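Local coordinates for protein major allergen Dau c 1 (Daucus carota, PDB 2WQL) that belongs to the Bet v 1 family of pathogenesis-related plant defence proteins, is a major carrot allergen and probably binds small hydrophobic ligands in an internal cavity, at residues K134-D137 against A138-A142. The protein carries 4 engineered substitutions. Residues are numbered along the deposited sequence; the frame is centred on the assembly and turned at random.
Sequences KFAD and AQNTA. With P4C (O-acetaldehydyl-hexaethylene glycol), chain E.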
loop_
_atom_site.group_PDB
_atom_site.type_symbol
_atom_site.label_atom_id
_atom_site.label_comp_id
_atom_site.label_asym_id
_atom_site.label_seq_id
_atom_site.Cartn_x
_atom_site.Cartn_y
_atom_site.Cartn_z
ATOM N N LYS A 134 -7.269 17.336 -12.965
ATOM C CA LYS A 134 -6.979 16.066 -13.628
ATOM C C LYS A 134 -6.172 16.259 -14.915
ATOM O O LYS A 134 -5.283 15.460 -15.225
ATOM C CB LYS A 134 -8.261 15.305 -13.961
ATOM C CG LYS A 134 -8.958 14.641 -12.779
ATOM C CD LYS A 134 -10.350 14.127 -13.252
ATOM C CE LYS A 134 -11.142 13.415 -12.149
ATOM N NZ LYS A 134 -12.435 12.872 -12.660
ATOM N N PHE A 135 -6.492 17.308 -15.660
ATOM C CA PHE A 135 -5.758 17.629 -16.883
ATOM C C PHE A 135 -4.291 17.873 -16.580
ATOM O O PHE A 135 -3.413 17.316 -17.231
ATOM C CB PHE A 135 -6.334 18.870 -17.566
ATOM C CG PHE A 135 -5.600 19.254 -18.807
ATOM C CD1 PHE A 135 -5.883 18.630 -20.010
ATOM C CD2 PHE A 135 -4.601 20.215 -18.777
ATOM C CE1 PHE A 135 -5.191 18.959 -21.166
ATOM C CE2 PHE A 135 -3.908 20.551 -19.934
ATOM C CZ PHE A 135 -4.203 19.924 -21.125
ATOM N N ALA A 136 -4.039 18.716 -15.589
ATOM C CA ALA A 136 -2.679 19.025 -15.158
ATOM C C ALA A 136 -1.936 17.765 -14.756
ATOM O O ALA A 136 -0.795 17.577 -15.156
ATOM C CB ALA A 136 -2.695 20.026 -14.019
ATOM N N ASP A 137 -2.588 16.894 -13.991
ATOM C CA ASP A 137 -1.977 15.623 -13.561
ATOM C C ASP A 137 -1.577 14.718 -14.728
ATOM O O ASP A 137 -0.500 14.117 -14.725
ATOM C CB ASP A 137 -2.932 14.848 -12.648
ATOM C CG ASP A 137 -3.031 15.446 -11.255
ATOM O OD1 ASP A 137 -2.229 16.376 -10.915
ATOM O OD2 ASP A 137 -3.916 14.964 -10.490
ATOM N N ALA A 138 -2.461 14.623 -15.716
ATOM C CA ALA A 138 -2.207 13.808 -16.893
ATOM C C ALA A 138 -1.000 14.348 -17.642
ATOM O O ALA A 138 -0.119 13.586 -18.045
ATOM C CB ALA A 138 -3.395 13.785 -17.789
ATOM N N GLN A 139 -0.952 15.664 -17.805
ATOM C CA GLN A 139 0.064 16.277 -18.630
ATOM C C GLN A 139 1.427 16.254 -17.928
ATOM O O GLN A 139 2.464 16.042 -18.569
ATOM C CB GLN A 139 -0.372 17.685 -18.986
ATOM C CG GLN A 139 0.528 18.388 -19.955
ATOM C CD GLN A 139 -0.242 19.276 -20.902
ATOM O OE1 GLN A 139 -0.826 18.784 -21.880
ATOM N NE2 GLN A 139 -0.241 20.596 -20.627
ATOM N N ASN A 140 1.422 16.456 -16.615
ATOM C CA ASN A 140 2.654 16.416 -15.839
ATOM C C ASN A 140 3.217 14.999 -15.781
ATOM O O ASN A 140 4.433 14.800 -15.793
ATOM C CB ASN A 140 2.421 16.969 -14.428
ATOM C CG ASN A 140 2.355 18.496 -14.403
ATOM O OD1 ASN A 140 3.123 19.177 -15.072
ATOM N ND2 ASN A 140 1.412 19.037 -13.644
ATOM N N THR A 141 2.325 14.019 -15.718
ATOM C CA THR A 141 2.728 12.626 -15.727
ATOM C C THR A 141 3.308 12.273 -17.095
ATOM O O THR A 141 4.326 11.627 -17.180
ATOM C CB THR A 141 1.546 11.699 -15.362
ATOM O OG1 THR A 141 1.027 12.082 -14.089
ATOM C CG2 THR A 141 1.988 10.246 -15.301
ATOM N N ALA A 142 2.659 12.726 -18.159
ATOM C CA ALA A 142 3.144 12.499 -19.527
ATOM C C ALA A 142 4.580 12.990 -19.690
ATOM O O ALA A 142 5.428 12.298 -20.238
ATOM C CB ALA A 142 2.240 13.187 -20.548
HETATM O O1 P4C E . 11.474 21.858 -13.467
HETATM C C2 P4C E . 10.281 21.857 -13.171
HETATM C C3 P4C E . 9.707 20.849 -12.191
HETATM O O4 P4C E . 8.316 21.167 -12.001
HETATM C C5 P4C E . 7.672 20.636 -10.821
HETATM C C6 P4C E . 6.413 21.469 -10.538
HETATM O O7 P4C E . 5.254 20.863 -11.101
HETATM C C8 P4C E . 4.789 19.678 -10.419
HETATM C C9 P4C E . 4.526 18.472 -11.352
HETATM O O10 P4C E . 5.462 17.397 -11.095
HETATM C C11 P4C E . 5.633 16.474 -12.187
HETATM C C12 P4C E . 7.004 16.627 -12.844
HETATM O O13 P4C E . 6.862 16.991 -14.226
HETATM C C14 P4C E . 8.094 17.092 -14.953
HETATM C C15 P4C E . 8.738 18.460 -14.759
HETATM O O16 P4C E . 8.510 19.305 -15.889
HETATM C C17 P4C E . 8.466 20.721 -15.588
HETATM C C18 P4C E . 7.463 21.462 -16.501
HETATM O O19 P4C E . 6.973 22.698 -15.924
HETATM C C20 P4C E . 5.610 22.657 -15.453
HETATM C C21 P4C E . 5.418 23.632 -14.273
HETATM O O22 P4C E . 4.822 23.043 -13.093
#
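Asp137 O takes two hydrogen bonds from one residue, Thr141: the amide N at 3.0 Å and the hydroxyl OG1, which also donates to it, reach the carbonyl from opposite faces of its plane. This lies in the long C-terminal helix 130-153 of the Bet v 1 fold, which packs against the curved antiparallel sheet. The hydroxyl can fold back on the preceding turn because OG1 stands anti to the carbonyl carbon, beside its own backbone N (chi1 -57°). Regular i to i+4 bonds run alongside, among them Asn140 N to Ala136 O at 2.9 Å. Phe135 and Gln139, one turn apart, point the same way, with ring and amide planes 69° apart; Gln139 OE1 lies 3.6 Å from Phe135 CZ. The ring also packs on Pro63 and Ile64, while Asp137 OD2 is hydrogen-bonded to His6 on strand 5-12. Ala138 packs on Ala149 of the second subunit, so this turn also serves the subunit interface. Asn140 lines the ligand pocket: its CG lies 3.7 Å from C9 of the bound polyethylene glycol derivative, and its CB 3.9 Å from C11 of the same molecule.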